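PDB 1ZPU: iron transport multicopper oxidase FET3 from Saccharomyces cerevisiae, which oxidises ferrous iron to the ferric form with four copper ions, reducing oxygen to water, so that the permease FTR1 can carry the iron into the cell. Local coordinates for residues A[101-106]-A[231-236]; A[132-137]-A[189-194]; A[211-216]-A[237-242]. All blocks are in the same frame, centred on the assembly; numbering follows the deposited sequence.

Interaction 1 (A[101-106]-A[231-236]). With CU1 (copper (I) ion), chain B.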
loop_
_atom_site.group_PDB
_atom_site.type_symbol
_atom_site.label_atom_id
_atom_site.label_comp_id
_atom_site.label_asym_id
_atom_site.label_seq_id
_atom_site.Cartn_x
_atom_site.Cartn_y
_atom_site.Cartn_z
ATOM N N THR A 101 -10.271 -3.948 8.178
ATOM C CA THR A 101 -9.069 -4.705 7.844
ATOM C C THR A 101 -7.928 -3.825 7.356
ATOM O O THR A 101 -8.055 -3.132 6.344
ATOM C CB THR A 101 -9.384 -5.823 6.822
ATOM O OG1 THR A 101 -10.580 -6.513 7.236
ATOM C CG2 THR A 101 -8.213 -6.811 6.727
ATOM N N TYR A 102 -6.820 -3.843 8.096
ATOM C CA TYR A 102 -5.630 -3.092 7.697
ATOM C C TYR A 102 -4.404 -3.974 7.805
ATOM O O TYR A 102 -4.499 -5.136 8.171
ATOM C CB TYR A 102 -5.477 -1.812 8.541
ATOM C CG TYR A 102 -6.706 -0.946 8.488
ATOM C CD1 TYR A 102 -7.817 -1.242 9.270
ATOM C CD2 TYR A 102 -6.772 0.135 7.634
ATOM C CE1 TYR A 102 -8.945 -0.487 9.209
ATOM C CE2 TYR A 102 -7.905 0.910 7.565
ATOM C CZ TYR A 102 -8.991 0.588 8.352
ATOM O OH TYR A 102 -10.131 1.349 8.292
ATOM N N TRP A 103 -3.251 -3.421 7.464
ATOM C CA TRP A 103 -1.986 -4.100 7.676
ATOM C C TRP A 103 -0.857 -3.115 7.946
ATOM O O TRP A 103 -0.986 -1.901 7.741
ATOM C CB TRP A 103 -1.628 -5.020 6.504
ATOM C CG TRP A 103 -1.445 -4.355 5.154
ATOM C CD1 TRP A 103 -2.365 -3.622 4.479
ATOM C CD2 TRP A 103 -0.293 -4.433 4.298
ATOM N NE1 TRP A 103 -1.856 -3.203 3.282
ATOM C CE2 TRP A 103 -0.586 -3.689 3.141
ATOM C CE3 TRP A 103 0.956 -5.048 4.404
ATOM C CZ2 TRP A 103 0.323 -3.537 2.095
ATOM C CZ3 TRP A 103 1.862 -4.904 3.363
ATOM C CH2 TRP A 103 1.542 -4.154 2.223
ATOM N N TYR A 104 0.253 -3.651 8.432
ATOM C CA TYR A 104 1.420 -2.850 8.667
ATOM C C TYR A 104 2.593 -3.431 7.899
ATOM O O TYR A 104 2.713 -4.645 7.752
ATOM C CB TYR A 104 1.709 -2.806 10.161
ATOM C CG TYR A 104 2.201 -4.097 10.762
ATOM C CD1 TYR A 104 3.560 -4.376 10.824
ATOM C CD2 TYR A 104 1.309 -5.022 11.305
ATOM C CE1 TYR A 104 4.020 -5.547 11.393
ATOM C CE2 TYR A 104 1.763 -6.209 11.880
ATOM C CZ TYR A 104 3.124 -6.463 11.921
ATOM O OH TYR A 104 3.602 -7.623 12.497
ATOM N N HIS A 105 3.454 -2.561 7.395
ATOM C CA HIS A 105 4.651 -2.991 6.689
ATOM C C HIS A 105 5.767 -1.988 6.883
ATOM O O HIS A 105 5.509 -0.820 7.176
ATOM C CB HIS A 105 4.373 -3.177 5.188
ATOM C CG HIS A 105 3.837 -1.957 4.498
ATOM N ND1 HIS A 105 4.649 -0.948 4.020
ATOM C CD2 HIS A 105 2.569 -1.598 4.178
ATOM C CE1 HIS A 105 3.901 -0.015 3.454
ATOM N NE2 HIS A 105 2.636 -0.386 3.535
ATOM N N SER A 106 7.002 -2.444 6.728
ATOM C CA SER A 106 8.146 -1.549 6.687
ATOM C C SER A 106 7.970 -0.591 5.531
ATOM O O SER A 106 7.471 -0.974 4.478
ATOM C CB SER A 106 9.429 -2.354 6.494
ATOM O OG SER A 106 10.526 -1.520 6.175
ATOM N N THR A 231 -5.015 -5.950 -6.065
ATOM C CA THR A 231 -3.676 -5.383 -6.248
ATOM C C THR A 231 -2.958 -5.442 -4.919
ATOM O O THR A 231 -3.570 -5.715 -3.895
ATOM C CB THR A 231 -3.692 -3.887 -6.719
ATOM O OG1 THR A 231 -3.884 -3.008 -5.596
ATOM C CG2 THR A 231 -4.752 -3.617 -7.789
ATOM N N VAL A 232 -1.657 -5.163 -4.912
ATOM C CA VAL A 232 -0.932 -5.168 -3.639
ATOM C C VAL A 232 -1.498 -4.061 -2.776
ATOM O O VAL A 232 -1.932 -3.038 -3.299
ATOM C CB VAL A 232 0.571 -5.015 -3.799
ATOM C CG1 VAL A 232 1.109 -6.158 -4.602
ATOM C CG2 VAL A 232 0.922 -3.705 -4.440
ATOM N N ALA A 233 -1.542 -4.303 -1.469
ATOM C CA ALA A 233 -1.952 -3.308 -0.487
ATOM C C ALA A 233 -3.455 -3.210 -0.291
ATOM O O ALA A 233 -3.907 -2.663 0.698
ATOM C CB ALA A 233 -1.367 -1.932 -0.823
ATOM N N GLN A 234 -4.246 -3.718 -1.228
ATOM C CA GLN A 234 -5.686 -3.655 -1.004
ATOM C C GLN A 234 -6.260 -4.842 -0.247
ATOM O O GLN A 234 -5.644 -5.905 -0.199
ATOM C CB GLN A 234 -6.511 -3.254 -2.244
ATOM C CG GLN A 234 -6.305 -3.966 -3.559
ATOM C CD GLN A 234 -6.955 -3.191 -4.742
ATOM O OE1 GLN A 234 -7.027 -1.945 -4.740
ATOM N NE2 GLN A 234 -7.439 -3.936 -5.751
ATOM N N ARG A 235 -7.410 -4.627 0.389
ATOM C CA ARG A 235 -8.071 -5.641 1.188
ATOM C C ARG A 235 -9.490 -5.802 0.686
ATOM O O ARG A 235 -10.209 -4.814 0.541
ATOM C CB ARG A 235 -8.108 -5.211 2.655
ATOM C CG ARG A 235 -6.768 -5.166 3.330
ATOM C CD ARG A 235 -6.008 -3.872 3.048
ATOM N NE ARG A 235 -6.514 -2.763 3.849
ATOM C CZ ARG A 235 -6.497 -1.485 3.485
ATOM N NH1 ARG A 235 -6.002 -1.122 2.313
ATOM N NH2 ARG A 235 -7.002 -0.561 4.293
ATOM N N TYR A 236 -9.892 -7.035 0.393
ATOM C CA TYR A 236 -11.309 -7.341 0.222
ATOM C C TYR A 236 -11.676 -8.246 1.360
ATOM O O TYR A 236 -11.035 -9.264 1.565
ATOM C CB TYR A 236 -11.628 -8.030 -1.118
ATOM C CG TYR A 236 -11.529 -7.155 -2.347
ATOM C CD1 TYR A 236 -12.659 -6.808 -3.092
ATOM C CD2 TYR A 236 -10.290 -6.677 -2.773
ATOM C CE1 TYR A 236 -12.538 -5.982 -4.235
ATOM C CE2 TYR A 236 -10.155 -5.872 -3.891
ATOM C CZ TYR A 236 -11.267 -5.524 -4.617
ATOM O OH TYR A 236 -11.052 -4.723 -5.709
HETATM CU CU CU1 B . 0.940 0.183 2.502
#
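Arg235 folds its side chain back on itself so that its guanidinium group bridges two backbone carbonyls, one in each segment. Bends at chi2 (82°) and chi3 (78°) bring NE to the carbonyl O of Thr101 at 3.0 Å, a nearly straight bond lying in the guanidinium plane. NH1 turns the other way, to the carbonyl O of Ala233 in its own segment, 3.1 Å off. NH2 lies 3.4 Å from CD2 of Tyr102, the ring and guanidinium planes turned 46° apart, and also forms a salt bridge with Asp437.

Trp103 approaches the same Ala233 carbonyl: its NE1 makes a weak hydrogen bond to that O at 3.3 Å. The methyl CB of Ala233 sits at the indole edge, 3.7 Å from CZ2. One indole face carries CD2 of His105, and the ring also stacks with His62. His105 NE2 binds a type 3 copper ion at 2.1 Å, together with His62 and His464, while its ND1 donates to the carbonyl O of Ser106, which fixes the rotation of the imidazole. Trp103 thus lies in the second shell of the copper site.

Strand 100-105 runs between strands 117-123 and 60-62 in one sheet; Ala233, in the turn 231-234, and Arg235, at the start of strand 235-241, meet strand 100-105, and Ala233 also touches Thr438 of strand 438-441.

Interaction 2 (A[132-137]-A[189-194]). With NAG (2-acetamido-2-deoxy-beta-D-glucopyranose), chain G; NAG (2-acetamido-2-deoxy-beta-D-glucopyranose), chain C.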
loop_
_atom_site.group_PDB
_atom_site.type_symbol
_atom_site.label_atom_id
_atom_site.label_comp_id
_atom_site.label_asym_id
_atom_site.label_seq_id
_atom_site.Cartn_x
_atom_site.Cartn_y
_atom_site.Cartn_z
ATOM N N ASP A 132 -20.362 -16.603 11.410
ATOM C CA ASP A 132 -20.137 -17.574 12.466
ATOM C C ASP A 132 -18.688 -17.631 12.899
ATOM O O ASP A 132 -18.396 -17.769 14.083
ATOM C CB ASP A 132 -20.571 -18.949 11.983
ATOM C CG ASP A 132 -22.023 -18.979 11.540
ATOM O OD1 ASP A 132 -22.911 -18.655 12.367
ATOM O OD2 ASP A 132 -22.262 -19.324 10.361
ATOM N N GLU A 133 -17.786 -17.546 11.925
ATOM C CA GLU A 133 -16.345 -17.625 12.154
ATOM C C GLU A 133 -15.666 -16.599 11.290
ATOM O O GLU A 133 -16.251 -16.089 10.332
ATOM C CB GLU A 133 -15.781 -18.989 11.750
ATOM C CG GLU A 133 -16.483 -20.218 12.345
ATOM C CD GLU A 133 -16.040 -20.512 13.755
ATOM O OE1 GLU A 133 -14.945 -20.020 14.130
ATOM O OE2 GLU A 133 -16.776 -21.235 14.470
ATOM N N GLU A 134 -14.405 -16.327 11.604
ATOM C CA GLU A 134 -13.627 -15.364 10.844
ATOM C C GLU A 134 -12.128 -15.717 10.771
ATOM O O GLU A 134 -11.563 -16.309 11.698
ATOM C CB GLU A 134 -13.838 -13.978 11.429
ATOM C CG GLU A 134 -13.566 -13.894 12.916
ATOM C CD GLU A 134 -13.026 -12.529 13.313
ATOM O OE1 GLU A 134 -11.982 -12.112 12.728
ATOM O OE2 GLU A 134 -13.646 -11.879 14.198
ATOM N N LEU A 135 -11.502 -15.362 9.650
ATOM C CA LEU A 135 -10.061 -15.558 9.426
ATOM C C LEU A 135 -9.565 -14.607 8.343
ATOM O O LEU A 135 -10.347 -13.879 7.729
ATOM C CB LEU A 135 -9.758 -16.992 8.988
ATOM C CG LEU A 135 -10.143 -17.408 7.565
ATOM C CD1 LEU A 135 -9.280 -18.560 7.106
ATOM C CD2 LEU A 135 -11.600 -17.755 7.500
ATOM N N SER A 136 -8.263 -14.633 8.086
ATOM C CA SER A 136 -7.706 -13.874 6.979
ATOM C C SER A 136 -6.819 -14.754 6.121
ATOM O O SER A 136 -6.389 -15.821 6.555
ATOM C CB SER A 136 -6.900 -12.676 7.476
ATOM O OG SER A 136 -7.571 -11.974 8.510
ATOM N N LEU A 137 -6.570 -14.309 4.897
ATOM C CA LEU A 137 -5.562 -14.909 4.067
ATOM C C LEU A 137 -4.688 -13.781 3.564
ATOM O O LEU A 137 -5.205 -12.794 3.024
ATOM C CB LEU A 137 -6.185 -15.628 2.888
ATOM C CG LEU A 137 -7.188 -16.748 3.117
ATOM C CD1 LEU A 137 -7.634 -17.232 1.765
ATOM C CD2 LEU A 137 -6.589 -17.890 3.905
ATOM N N LEU A 189 -16.328 -15.107 7.773
ATOM C CA LEU A 189 -15.807 -13.809 7.349
ATOM C C LEU A 189 -14.332 -13.993 6.951
ATOM O O LEU A 189 -13.470 -14.307 7.778
ATOM C CB LEU A 189 -15.978 -12.750 8.440
ATOM C CG LEU A 189 -15.686 -11.300 8.039
ATOM C CD1 LEU A 189 -16.840 -10.701 7.271
ATOM C CD2 LEU A 189 -15.370 -10.443 9.245
ATOM N N LEU A 190 -14.065 -13.823 5.665
ATOM C CA LEU A 190 -12.759 -14.081 5.124
ATOM C C LEU A 190 -12.131 -12.753 4.706
ATOM O O LEU A 190 -12.618 -12.094 3.783
ATOM C CB LEU A 190 -12.913 -15.037 3.935
ATOM C CG LEU A 190 -11.733 -15.856 3.422
ATOM C CD1 LEU A 190 -12.198 -16.760 2.307
ATOM C CD2 LEU A 190 -10.645 -14.965 2.920
ATOM N N ARG A 191 -11.061 -12.366 5.395
ATOM C CA ARG A 191 -10.315 -11.152 5.053
ATOM C C ARG A 191 -9.203 -11.482 4.085
ATOM O O ARG A 191 -8.208 -12.097 4.459
ATOM C CB ARG A 191 -9.699 -10.508 6.295
ATOM C CG ARG A 191 -10.643 -10.231 7.431
ATOM C CD ARG A 191 -9.844 -10.017 8.690
ATOM N NE ARG A 191 -10.620 -10.339 9.877
ATOM C CZ ARG A 191 -11.399 -9.460 10.498
ATOM N NH1 ARG A 191 -11.475 -8.198 10.053
ATOM N NH2 ARG A 191 -12.094 -9.834 11.570
ATOM N N ILE A 192 -9.358 -11.067 2.839
ATOM C CA ILE A 192 -8.335 -11.345 1.839
ATOM C C ILE A 192 -7.477 -10.108 1.669
ATOM O O ILE A 192 -7.984 -9.068 1.261
ATOM C CB ILE A 192 -8.941 -11.794 0.482
ATOM C CG1 ILE A 192 -10.003 -12.849 0.716
ATOM C CG2 ILE A 192 -7.896 -12.425 -0.400
ATOM C CD1 ILE A 192 -11.078 -12.885 -0.356
ATOM N N VAL A 193 -6.189 -10.219 1.998
ATOM C CA VAL A 193 -5.275 -9.083 1.918
ATOM C C VAL A 193 -4.135 -9.394 0.976
ATOM O O VAL A 193 -3.465 -10.424 1.133
ATOM C CB VAL A 193 -4.663 -8.742 3.299
ATOM C CG1 VAL A 193 -3.817 -7.488 3.209
ATOM C CG2 VAL A 193 -5.744 -8.575 4.370
ATOM N N ASN A 194 -3.892 -8.521 0.003
ATOM C CA ASN A 194 -2.670 -8.670 -0.780
ATOM C C ASN A 194 -1.476 -7.898 -0.179
ATOM O O ASN A 194 -1.327 -6.693 -0.397
ATOM C CB ASN A 194 -2.892 -8.335 -2.246
ATOM C CG ASN A 194 -1.684 -8.645 -3.066
ATOM O OD1 ASN A 194 -0.592 -8.851 -2.507
ATOM N ND2 ASN A 194 -1.842 -8.690 -4.383
HETATM C C1 NAG G . -6.744 -16.042 12.118
HETATM C C2 NAG G . -7.503 -14.826 12.625
HETATM C C3 NAG G . -8.128 -15.126 13.983
HETATM C C4 NAG G . -8.933 -16.421 14.011
HETATM C C5 NAG G . -8.164 -17.542 13.319
HETATM C C6 NAG G . -9.058 -18.747 13.065
HETATM C C7 NAG G . -6.664 -12.633 11.960
HETATM C C8 NAG G . -5.571 -11.619 12.145
HETATM N N2 NAG G . -6.625 -13.681 12.779
HETATM O O3 NAG G . -8.932 -14.037 14.371
HETATM O O4 NAG G . -9.085 -16.795 15.359
HETATM O O5 NAG G . -7.647 -17.127 12.074
HETATM O O6 NAG G . -8.315 -19.724 12.375
HETATM O O7 NAG G . -7.533 -12.487 11.096
HETATM C C1 NAG C . -3.840 -17.182 7.802
HETATM C C2 NAG C . -4.725 -18.247 8.458
HETATM C C3 NAG C . -5.795 -17.597 9.327
HETATM C C4 NAG C . -5.232 -16.546 10.290
HETATM C C5 NAG C . -4.322 -15.605 9.528
HETATM C C6 NAG C . -3.592 -14.760 10.549
HETATM C C7 NAG C . -5.292 -20.424 7.493
HETATM C C8 NAG C . -6.196 -21.213 6.573
HETATM N N2 NAG C . -5.336 -19.092 7.453
HETATM O O3 NAG C . -6.417 -18.602 10.079
HETATM O O4 NAG C . -6.247 -15.706 10.815
HETATM O O5 NAG C . -3.356 -16.330 8.815
HETATM O O6 NAG C . -2.802 -13.781 9.921
HETATM O O7 NAG C . -4.540 -21.027 8.255
#
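Glu134 and Arg191 form a salt bridge across two parallel strands, OE1 of Glu134 lying 2.6 Å from NH2 of Arg191. The N-H points almost straight at the oxygen (168°). That oxygen lies in the guanidinium plane, yet it is met from above the carboxylate plane, and the two flat groups are turned 42° apart. Arg191 reaches it with a chain extended from CG to NE, and CD2 of Leu189 lies over the rim of one guanidinium face.

Ser136 sits alongside this chain on the same side of the sheet. With OG anti to its carbonyl carbon (chi1 -45°), the hydroxyl donates to O7 of an N-acetylglucosamine at 2.6 Å, so protein and glycan meet directly beside the arginine. With an alanine at Arg191, the carboxylate of Glu134 would probably be left without its ionic mate and a gap opened beside the Ser136 hydroxyl.

On the other side of the sheet Leu137 and Leu190 meet at 3.9 Å, CG to CD2, and CD2 of Leu137 reaches toward a second N-acetylglucosamine.

What holds these side chains in step is the backbone. Leu189 N bonds to Glu133 O, and Arg191 N to Leu135 O at 2.9 Å; in return Leu135 N and Leu137 N bond to the carbonyls of Leu189 and Arg191. Val193 N bonds in turn to Leu137 O, and the pairing runs on to Leu139.

Further out, Arg191 and Val193 touch strand 117-123, whereas Leu137, Leu190 and Ile192 face strand 201-205. A parallel pair inside a sheet that packs on a second sheet is the arrangement of the cupredoxin beta-sandwich, here in the plastocyanin-like domain 2 region, with N-linked glycan lying against strand 133-142.

Interaction 3 (A[211-216]-A[237-242])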
loop_
_atom_site.group_PDB
_atom_site.type_symbol
_atom_site.label_atom_id
_atom_site.label_comp_id
_atom_site.label_asym_id
_atom_site.label_seq_id
_atom_site.Cartn_x
_atom_site.Cartn_y
_atom_site.Cartn_z
ATOM N N THR A 211 -19.170 -13.007 -1.148
ATOM C CA THR A 211 -19.965 -11.799 -0.946
ATOM C C THR A 211 -19.102 -10.706 -0.352
ATOM O O THR A 211 -18.730 -10.759 0.820
ATOM C CB THR A 211 -21.153 -12.045 -0.032
ATOM O OG1 THR A 211 -21.821 -13.244 -0.449
ATOM C CG2 THR A 211 -22.116 -10.865 -0.105
ATOM N N VAL A 212 -18.776 -9.714 -1.169
ATOM C CA VAL A 212 -17.876 -8.652 -0.737
ATOM C C VAL A 212 -18.621 -7.749 0.229
ATOM O O VAL A 212 -19.701 -7.254 -0.085
ATOM C CB VAL A 212 -17.242 -7.886 -1.939
ATOM C CG1 VAL A 212 -16.402 -6.738 -1.474
ATOM C CG2 VAL A 212 -16.381 -8.822 -2.742
ATOM N N VAL A 213 -18.054 -7.577 1.423
ATOM C CA VAL A 213 -18.676 -6.752 2.465
ATOM C C VAL A 213 -17.799 -5.607 2.971
ATOM O O VAL A 213 -18.266 -4.775 3.740
ATOM C CB VAL A 213 -19.186 -7.575 3.665
ATOM C CG1 VAL A 213 -20.239 -8.544 3.215
ATOM C CG2 VAL A 213 -18.052 -8.283 4.370
ATOM N N GLU A 214 -16.546 -5.557 2.527
ATOM C CA GLU A 214 -15.652 -4.471 2.897
ATOM C C GLU A 214 -14.489 -4.383 1.912
ATOM O O GLU A 214 -13.940 -5.407 1.482
ATOM C CB GLU A 214 -15.126 -4.681 4.324
ATOM C CG GLU A 214 -14.282 -3.527 4.869
ATOM C CD GLU A 214 -13.030 -3.996 5.635
ATOM O OE1 GLU A 214 -13.194 -4.485 6.782
ATOM O OE2 GLU A 214 -11.892 -3.866 5.095
ATOM N N ILE A 215 -14.117 -3.160 1.546
ATOM C CA ILE A 215 -12.822 -2.930 0.892
ATOM C C ILE A 215 -12.040 -1.841 1.628
ATOM O O ILE A 215 -12.610 -0.823 2.022
ATOM C CB ILE A 215 -12.958 -2.579 -0.618
ATOM C CG1 ILE A 215 -13.844 -1.346 -0.828
ATOM C CG2 ILE A 215 -13.457 -3.779 -1.408
ATOM C CD1 ILE A 215 -13.718 -0.741 -2.189
ATOM N N ASP A 216 -10.744 -2.073 1.824
ATOM C CA ASP A 216 -9.835 -1.109 2.461
ATOM C C ASP A 216 -10.443 -0.416 3.684
ATOM O O ASP A 216 -10.401 0.817 3.784
ATOM C CB ASP A 216 -9.355 -0.040 1.454
ATOM C CG ASP A 216 -8.595 -0.631 0.253
ATOM O OD1 ASP A 216 -8.093 0.164 -0.584
ATOM O OD2 ASP A 216 -8.503 -1.873 0.134
ATOM N N THR A 237 -12.687 -7.854 2.123
ATOM C CA THR A 237 -13.293 -8.736 3.115
ATOM C C THR A 237 -14.587 -9.308 2.538
ATOM O O THR A 237 -15.416 -8.591 1.967
ATOM C CB THR A 237 -13.575 -8.017 4.440
ATOM O OG1 THR A 237 -12.371 -7.414 4.928
ATOM C CG2 THR A 237 -14.102 -9.000 5.471
ATOM N N VAL A 238 -14.752 -10.610 2.719
ATOM C CA VAL A 238 -15.686 -11.389 1.938
ATOM C C VAL A 238 -16.384 -12.402 2.846
ATOM O O VAL A 238 -15.747 -13.036 3.707
ATOM C CB VAL A 238 -14.887 -12.072 0.784
ATOM C CG1 VAL A 238 -15.286 -13.503 0.563
ATOM C CG2 VAL A 238 -14.967 -11.249 -0.497
ATOM N N LEU A 239 -17.698 -12.521 2.683
ATOM C CA LEU A 239 -18.463 -13.574 3.325
ATOM C C LEU A 239 -18.453 -14.807 2.426
ATOM O O LEU A 239 -18.625 -14.688 1.212
ATOM C CB LEU A 239 -19.913 -13.117 3.552
ATOM C CG LEU A 239 -20.283 -12.082 4.619
ATOM C CD1 LEU A 239 -21.669 -11.545 4.360
ATOM C CD2 LEU A 239 -20.215 -12.668 6.012
ATOM N N VAL A 240 -18.249 -15.978 3.027
ATOM C CA VAL A 240 -18.282 -17.252 2.314
ATOM C C VAL A 240 -19.119 -18.223 3.123
ATOM O O VAL A 240 -18.836 -18.451 4.303
ATOM C CB VAL A 240 -16.860 -17.831 2.110
ATOM C CG1 VAL A 240 -16.919 -19.255 1.603
ATOM C CG2 VAL A 240 -16.068 -16.971 1.134
ATOM N N HIS A 241 -20.158 -18.777 2.505
ATOM C CA HIS A 241 -20.990 -19.749 3.191
ATOM C C HIS A 241 -20.710 -21.149 2.655
ATOM O O HIS A 241 -20.807 -21.400 1.444
ATOM C CB HIS A 241 -22.481 -19.388 3.102
ATOM C CG HIS A 241 -23.357 -20.185 4.033
ATOM N ND1 HIS A 241 -23.308 -20.055 5.407
ATOM C CD2 HIS A 241 -24.317 -21.108 3.782
ATOM C CE1 HIS A 241 -24.187 -20.871 5.961
ATOM N NE2 HIS A 241 -24.818 -21.517 4.997
ATOM N N THR A 242 -20.365 -22.046 3.576
ATOM C CA THR A 242 -19.957 -23.404 3.242
ATOM C C THR A 242 -21.158 -24.316 2.967
ATOM O O THR A 242 -22.264 -24.056 3.443
ATOM C CB THR A 242 -19.041 -23.995 4.349
ATOM O OG1 THR A 242 -19.765 -24.094 5.577
ATOM C CG2 THR A 242 -17.813 -23.106 4.572
#
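Thr211 opens the antiparallel pairing with Leu239 as a hydrogen-bonded pair: its N gives a nearly straight bond to Leu239 O at 2.9 Å, and its own O accepts from Leu239 N at 2.8 Å. Val212 comes next, in a non-hydrogen-bonded pair with Val238, and the two valines touch through their CG2 methyls at 3.6 Å.

At Val213 the register slips by one. Two residues, Val213 and Glu214, stand opposite the single Thr237, which makes this a classic beta bulge, and the carbonyl O of Thr237 takes both of their N-H groups, the one from Val213 at 2.9 Å and the one from Glu214 at 3.3 Å and more bent (142°). In the bulge, CG1 of Val213, anti to its carbonyl carbon (chi1 -61°), lies 3.5 Å from CD1 of Leu239, the side chains meeting at about a right angle.

Glu214 returns to pairing, its O accepting from Thr237 N at 2.8 Å. Its CB packs on CB of Thr237, while its carboxylate bonds to Gly217 N and the Thr237 hydroxyl pairs with that of Thr101.

Strand 210-215 lies between strands 235-241 and 218-225, Val212 touching Thr220 of the latter; across strand 235-241, strand 187-194 brings Leu189 against Val213 and Thr237.

Interactions 2 and 3 sit side by side in one six-stranded sheet, their centres about 8 Å apart: strands 133-142, 187-194, 235-241 and 210-215 follow one another across it, and Leu190 N bonds to Val238 O where the two contacts meet. Interaction 1, centred about 13 Å from interaction 2 and 15 Å from interaction 3, uses the start of strand 235-241 to join that sheet to strand 100-105 of the first plastocyanin-like region. Along the chain, 101-106 comes first, both segments of interaction 2 follow, and the segments of interactions 1 and 3 alternate. This sheet of the second cupredoxin domain is thereby joined to the strand of the first domain that carries the copper ligand His105.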